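PDB 6D4K: probable L,D-transpeptidase 3 from Mycobacterium tuberculosis, which probably acts as an L,D-transpeptidase of the mycobacterial cell wall, but does not make 3->3 peptidoglycan cross-links from tetrapeptide stems and may anchor proteins to peptidoglycan. Local coordinates for residues Trp94-Val100 and Phe111-Ala116; Tyr174-Glu180 and Tyr206-Ser212. All blocks are in the same frame, centred on the assembly; numbering follows the deposited sequence.

Overall arrangement
Both contacts pair antiparallel backbone, but in different parts of the chain. Contact 1 joins the open ends of the hairpin formed by strands 99-104 and 107-113, its centre about 17 Å from that of the chain; contact 2 ties strand 172-180 to strand 207-209 in the catalytic domain, its centre about 5 Å from the chain's. The two centres lie about 19 Å apart. Contact 2 has more buried residues; contact 1 is more peripheral. In contact 1 Trp94 and Phe111 pack together and a threonine hydroxyl extends the pairing. Contact 2 instead packs beta-branched aliphatic side chains (Val176, Val208, Ile210) toward helix 241-250 and strand 256-260, with a water bridging Thr175 and Ile210, where direct pairing lapses.

Contact 1 (Trp94-Val100 and Phe111-Ala116); sequences WPAHSTV and FKTGPA
Hydrogen bonds between the two backbones start at Val100 and Phe111, an antiparallel hydrogen-bonded pair: Val100 N reaches Phe111 O at 2.8 Å, and Phe111 N returns the bond to Val100 O. Thr113 N to Ser98 O continues the ladder at 2.8 Å. Beyond it the Thr113 side chain takes over, for chi1 of 53° sets OG1 between its own backbone N and carbonyl carbon, facing the turn of 95-98. There OG1 donates to a lone pair of Pro95 O at 2.6 Å and accepts from Ser98 N at 3.0 Å, a double role that suits a hydroxyl. His97 N bonds Gly114 O from above the carbonyl plane.

Aromatic and apolar contacts fill the face shared by Val100 and Phe111. Val100 CB lies over one face of the Phe111 ring, 3.8 Å from its centroid, in a CH-pi contact. The same ring turns its edge to Trp94: CZ stands 3.8 Å from Trp94 CE2 in a T-shaped stack with the planes at 79°, while the indole NE1 bonds His43 O. Farther along, the His97 ring lies over the Gly114-Pro115 peptide, with NE2 bonded to Asp133.

With both roles of its hydroxyl used, Thr113 stitches the turn to the strand end where regular pairing stops, and Phe111 and Trp94 pack on the face that carries Val100.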
loop_
_atom_site.group_PDB
_atom_site.type_symbol
_atom_site.label_atom_id
_atom_site.label_comp_id
_atom_site.label_asym_id
_atom_site.label_seq_id
_atom_site.Cartn_x
_atom_site.Cartn_y
_atom_site.Cartn_z
ATOM N N TRP A 94 -6.068 9.040 -8.906
ATOM C CA TRP A 94 -7.343 9.729 -8.960
ATOM C C TRP A 94 -7.188 11.110 -8.329
ATOM O O TRP A 94 -6.371 11.292 -7.421
ATOM C CB TRP A 94 -8.388 8.951 -8.145
ATOM C CG TRP A 94 -8.603 7.548 -8.570
ATOM C CD1 TRP A 94 -8.309 6.421 -7.849
ATOM C CD2 TRP A 94 -9.186 7.096 -9.802
ATOM N NE1 TRP A 94 -8.650 5.300 -8.569
ATOM C CE2 TRP A 94 -9.213 5.682 -9.757
ATOM C CE3 TRP A 94 -9.711 7.751 -10.923
ATOM C CZ2 TRP A 94 -9.704 4.910 -10.816
ATOM C CZ3 TRP A 94 -10.202 6.989 -11.971
ATOM C CH2 TRP A 94 -10.209 5.576 -11.899
ATOM N N PRO A 95 -8.012 12.081 -8.733
ATOM C CA PRO A 95 -8.033 13.356 -8.002
ATOM C C PRO A 95 -8.529 13.123 -6.582
ATOM O O PRO A 95 -9.428 12.310 -6.352
ATOM C CB PRO A 95 -9.017 14.217 -8.809
ATOM C CG PRO A 95 -9.904 13.240 -9.499
ATOM C CD PRO A 95 -9.070 12.004 -9.759
ATOM N N ALA A 96 -7.911 13.822 -5.632
ATOM C CA ALA A 96 -8.296 13.750 -4.231
ATOM C C ALA A 96 -9.600 14.507 -3.989
ATOM O O ALA A 96 -10.010 15.367 -4.779
ATOM C CB ALA A 96 -7.199 14.350 -3.350
ATOM N N HIS A 97 -10.256 14.181 -2.871
ATOM C CA HIS A 97 -11.438 14.923 -2.410
ATOM C C HIS A 97 -12.516 15.018 -3.484
ATOM O O HIS A 97 -13.203 16.032 -3.619
ATOM C CB HIS A 97 -11.052 16.315 -1.912
ATOM C CG HIS A 97 -10.001 16.304 -0.854
ATOM N ND1 HIS A 97 -10.261 15.884 0.432
ATOM C CD2 HIS A 97 -8.703 16.685 -0.871
ATOM C CE1 HIS A 97 -9.167 15.990 1.160
ATOM N NE2 HIS A 97 -8.206 16.483 0.395
ATOM N N SER A 98 -12.685 13.945 -4.249
ATOM C CA SER A 98 -13.544 13.991 -5.423
ATOM C C SER A 98 -14.530 12.832 -5.425
ATOM O O SER A 98 -14.369 11.844 -4.708
ATOM C CB SER A 98 -12.717 13.895 -6.708
ATOM O OG SER A 98 -11.835 14.996 -6.821
ATOM N N THR A 99 -15.539 12.956 -6.277
ATOM C CA THR A 99 -16.409 11.845 -6.640
ATOM C C THR A 99 -15.978 11.360 -8.017
ATOM O O THR A 99 -15.962 12.142 -8.971
ATOM C CB THR A 99 -17.873 12.289 -6.657
ATOM O OG1 THR A 99 -18.258 12.707 -5.343
ATOM C CG2 THR A 99 -18.778 11.150 -7.103
ATOM N N VAL A 100 -15.593 10.096 -8.113
ATOM C CA VAL A 100 -15.206 9.479 -9.374
ATOM C C VAL A 100 -16.391 8.666 -9.864
ATOM O O VAL A 100 -16.903 7.807 -9.144
ATOM C CB VAL A 100 -13.964 8.584 -9.207
ATOM C CG1 VAL A 100 -13.634 7.896 -10.528
ATOM C CG2 VAL A 100 -12.767 9.398 -8.715
ATOM N N PHE A 111 -17.628 6.397 -6.613
ATOM C CA PHE A 111 -16.958 6.302 -5.334
ATOM C C PHE A 111 -16.347 7.657 -5.043
ATOM O O PHE A 111 -16.367 8.549 -5.883
ATOM C CB PHE A 111 -15.959 5.141 -5.286
ATOM C CG PHE A 111 -14.804 5.277 -6.243
ATOM C CD1 PHE A 111 -13.644 5.943 -5.853
ATOM C CD2 PHE A 111 -14.861 4.715 -7.514
ATOM C CE1 PHE A 111 -12.553 6.038 -6.709
ATOM C CE2 PHE A 111 -13.778 4.816 -8.386
ATOM C CZ PHE A 111 -12.615 5.477 -7.979
ATOM N N LYS A 112 -15.817 7.813 -3.846
ATOM C CA LYS A 112 -15.234 9.063 -3.401
ATOM C C LYS A 112 -13.792 8.834 -3.005
ATOM O O LYS A 112 -13.434 7.776 -2.485
ATOM C CB LYS A 112 -16.005 9.640 -2.208
ATOM C CG LYS A 112 -17.457 9.928 -2.588
ATOM C CD LYS A 112 -17.955 11.261 -2.051
ATOM C CE LYS A 112 -19.416 11.186 -1.653
ATOM N NZ LYS A 112 -20.260 10.558 -2.707
ATOM N N THR A 113 -12.969 9.848 -3.233
ATOM C CA THR A 113 -11.595 9.821 -2.772
ATOM C C THR A 113 -11.427 10.789 -1.606
ATOM O O THR A 113 -12.041 11.865 -1.587
ATOM C CB THR A 113 -10.626 10.193 -3.892
ATOM O OG1 THR A 113 -11.024 11.440 -4.471
ATOM C CG2 THR A 113 -10.624 9.110 -4.970
ATOM N N GLY A 114 -10.602 10.399 -0.637
ATOM C CA GLY A 114 -10.207 11.299 0.423
ATOM C C GLY A 114 -8.994 12.113 0.009
ATOM O O GLY A 114 -8.761 12.355 -1.188
ATOM N N PRO A 115 -8.189 12.537 0.982
ATOM C CA PRO A 115 -6.952 13.255 0.651
ATOM C C PRO A 115 -5.952 12.326 -0.023
ATOM O O PRO A 115 -5.975 11.102 0.156
ATOM C CB PRO A 115 -6.438 13.717 2.019
ATOM C CG PRO A 115 -6.994 12.703 2.980
ATOM C CD PRO A 115 -8.336 12.305 2.434
ATOM N N ALA A 116 -5.039 12.927 -0.788
ATOM C CA ALA A 116 -3.941 12.167 -1.382
ATOM C C ALA A 116 -2.864 12.013 -0.323
ATOM O O ALA A 116 -2.118 12.943 -0.042
ATOM C CB ALA A 116 -3.408 12.866 -2.627
#

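Contact 2 (Tyr174-Glu180 and Tyr206-Ser212); sequences YTVLSKE and YAVRITS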
loop_
_atom_site.group_PDB
_atom_site.type_symbol
_atom_site.label_atom_id
_atom_site.label_comp_id
_atom_site.label_asym_id
_atom_site.label_seq_id
_atom_site.Cartn_x
_atom_site.Cartn_y
_atom_site.Cartn_z
ATOM N N TYR A 174 3.282 0.937 -5.233
ATOM C CA TYR A 174 2.386 0.074 -4.473
ATOM C C TYR A 174 1.172 0.864 -4.013
ATOM O O TYR A 174 1.140 2.093 -4.093
ATOM C CB TYR A 174 3.114 -0.494 -3.251
ATOM C CG TYR A 174 4.388 -1.220 -3.587
ATOM C CD1 TYR A 174 4.358 -2.521 -4.070
ATOM C CD2 TYR A 174 5.627 -0.607 -3.434
ATOM C CE1 TYR A 174 5.525 -3.192 -4.386
ATOM C CE2 TYR A 174 6.798 -1.271 -3.746
ATOM C CZ TYR A 174 6.741 -2.564 -4.220
ATOM O OH TYR A 174 7.903 -3.231 -4.532
ATOM N N THR A 175 0.163 0.150 -3.520
ATOM C CA THR A 175 -0.970 0.804 -2.893
ATOM C C THR A 175 -1.249 0.121 -1.567
ATOM O O THR A 175 -0.951 -1.064 -1.376
ATOM C CB THR A 175 -2.237 0.802 -3.773
ATOM O OG1 THR A 175 -2.743 -0.531 -3.885
ATOM C CG2 THR A 175 -1.951 1.375 -5.175
ATOM N N VAL A 176 -1.825 0.876 -0.640
ATOM C CA VAL A 176 -2.204 0.300 0.646
ATOM C C VAL A 176 -3.343 -0.692 0.446
ATOM O O VAL A 176 -4.427 -0.332 -0.027
ATOM C CB VAL A 176 -2.594 1.391 1.647
ATOM C CG1 VAL A 176 -3.140 0.760 2.942
ATOM C CG2 VAL A 176 -1.410 2.294 1.935
ATOM N N LEU A 177 -3.095 -1.954 0.802
ATOM C CA LEU A 177 -4.082 -3.022 0.680
ATOM C C LEU A 177 -4.913 -3.209 1.940
ATOM O O LEU A 177 -6.070 -3.623 1.847
ATOM C CB LEU A 177 -3.399 -4.351 0.362
ATOM C CG LEU A 177 -2.568 -4.380 -0.920
ATOM C CD1 LEU A 177 -1.868 -5.717 -1.089
ATOM C CD2 LEU A 177 -3.422 -4.066 -2.143
ATOM N N SER A 178 -4.339 -2.949 3.112
ATOM C CA SER A 178 -5.059 -3.109 4.366
ATOM C C SER A 178 -4.286 -2.392 5.463
ATOM O O SER A 178 -3.107 -2.051 5.296
ATOM C CB SER A 178 -5.236 -4.591 4.723
ATOM O OG SER A 178 -3.996 -5.211 5.028
ATOM N N LYS A 179 -4.973 -2.179 6.586
ATOM C CA LYS A 179 -4.445 -1.566 7.802
ATOM C C LYS A 179 -4.888 -2.447 8.960
ATOM O O LYS A 179 -6.071 -2.787 9.056
ATOM C CB LYS A 179 -5.019 -0.137 8.030
ATOM C CG LYS A 179 -4.352 0.997 7.271
ATOM C CD LYS A 179 -5.276 2.195 7.191
ATOM C CE LYS A 179 -5.727 2.719 8.549
ATOM N NZ LYS A 179 -6.098 4.156 8.416
ATOM N N GLU A 180 -3.961 -2.773 9.856
ATOM C CA GLU A 180 -4.284 -3.643 10.977
ATOM C C GLU A 180 -3.442 -3.277 12.189
ATOM O O GLU A 180 -2.330 -2.773 12.060
ATOM C CB GLU A 180 -4.039 -5.110 10.608
ATOM C CG GLU A 180 -5.248 -5.979 10.833
ATOM C CD GLU A 180 -4.951 -7.447 10.685
ATOM O OE1 GLU A 180 -5.446 -8.228 11.527
ATOM O OE2 GLU A 180 -4.227 -7.819 9.734
ATOM N N TYR A 206 1.311 -1.150 14.541
ATOM C CA TYR A 206 0.619 -0.547 13.412
ATOM C C TYR A 206 1.179 -1.182 12.151
ATOM O O TYR A 206 2.400 -1.245 11.983
ATOM C CB TYR A 206 0.840 0.975 13.372
ATOM C CG TYR A 206 0.302 1.697 14.581
ATOM C CD1 TYR A 206 -0.996 2.185 14.603
ATOM C CD2 TYR A 206 1.086 1.869 15.717
ATOM C CE1 TYR A 206 -1.500 2.831 15.714
ATOM C CE2 TYR A 206 0.591 2.516 16.836
ATOM C CZ TYR A 206 -0.701 2.996 16.831
ATOM O OH TYR A 206 -1.194 3.643 17.945
ATOM N N ALA A 207 0.299 -1.662 11.274
ATOM C CA ALA A 207 0.738 -2.416 10.105
ATOM C C ALA A 207 -0.068 -1.992 8.887
ATOM O O ALA A 207 -1.282 -2.217 8.835
ATOM C CB ALA A 207 0.601 -3.920 10.341
ATOM N N VAL A 208 0.618 -1.401 7.906
ATOM C CA VAL A 208 0.022 -0.947 6.653
ATOM C C VAL A 208 0.535 -1.891 5.571
ATOM O O VAL A 208 1.711 -1.836 5.201
ATOM C CB VAL A 208 0.409 0.511 6.350
ATOM C CG1 VAL A 208 -0.250 0.984 5.071
ATOM C CG2 VAL A 208 0.056 1.425 7.521
ATOM N N ARG A 209 -0.326 -2.790 5.083
ATOM C CA ARG A 209 0.102 -3.792 4.112
ATOM C C ARG A 209 0.113 -3.177 2.714
ATOM O O ARG A 209 -0.856 -2.529 2.303
ATOM C CB ARG A 209 -0.857 -4.977 4.120
ATOM C CG ARG A 209 -0.468 -6.050 3.122
ATOM C CD ARG A 209 -1.602 -7.035 2.875
ATOM N NE ARG A 209 -1.913 -7.817 4.061
ATOM C CZ ARG A 209 -1.462 -9.048 4.283
ATOM N NH1 ARG A 209 -0.672 -9.641 3.397
ATOM N NH2 ARG A 209 -1.801 -9.686 5.394
ATOM N N ILE A 210 1.202 -3.383 1.975
ATOM C CA ILE A 210 1.331 -2.822 0.634
ATOM C C ILE A 210 1.549 -3.867 -0.452
ATOM O O ILE A 210 1.531 -3.514 -1.640
ATOM C CB ILE A 210 2.395 -1.701 0.545
ATOM C CG1 ILE A 210 3.787 -2.237 0.885
ATOM C CG2 ILE A 210 2.028 -0.538 1.446
ATOM C CD1 ILE A 210 4.895 -1.207 0.718
ATOM N N THR A 211 1.759 -5.137 -0.110
ATOM C CA THR A 211 1.750 -6.186 -1.118
ATOM C C THR A 211 1.027 -7.405 -0.574
ATOM O O THR A 211 0.971 -7.625 0.637
ATOM C CB THR A 211 3.154 -6.618 -1.585
ATOM O OG1 THR A 211 3.799 -7.388 -0.561
ATOM C CG2 THR A 211 4.028 -5.419 -1.987
ATOM N N SER A 212 0.470 -8.198 -1.493
ATOM C CA SER A 212 -0.216 -9.420 -1.090
ATOM C C SER A 212 0.742 -10.423 -0.456
ATOM O O SER A 212 0.327 -11.217 0.395
ATOM C CB SER A 212 -0.936 -10.044 -2.287
ATOM O OG SER A 212 -0.121 -10.022 -3.447
HETATM O O HOH W 1 0.430 -2.807 -3.872
HETATM O O HOH W 2 -2.422 -4.703 7.212
#
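Val176 and Val208 meet through their methyl groups, CG1 of Val208 lying 3.6 Å from CG2 of Val176. Chi1 of -178° places that methyl anti to the backbone N of Val208, where it touches both branches of Val176; compact, beta-branched residues suit this buried position beside helix 241-250. Farther along, Tyr174 and Thr211 run side by side in the same direction, with Thr211 CG2 3.6 Å from Tyr174 CD1, while Tyr174 OH bonds Pro170 O and Thr211 OG1 bonds Leu215 N.

On the face that carries Ser178, Arg209, Glu180 and Ala207, one conformer of Ser178 sets OG near the edge of the Arg209 guanidinium, where a bond from NE is weak and doubtful. A water, accepting from Thr175 N and donating to Ile210 O at 2.6 Å, bridges the backbones where direct pairing lapses. Leu177 N to Arg209 O, 2.8 Å, resumes it, and Leu177 CD1 lies against the Thr211-Ser212 peptide.

Strands 178-180 and 207-209 run antiparallel at 163°, part of the mixed sheet of the YkuD-type L,D-transpeptidase domain. The side chain of Ala207 is about 5 Å from that of His218, the predicted proton donor/acceptor, and that of Ile210 about 8 Å from that of Cys236, which binds faropenem's acetyl group covalently.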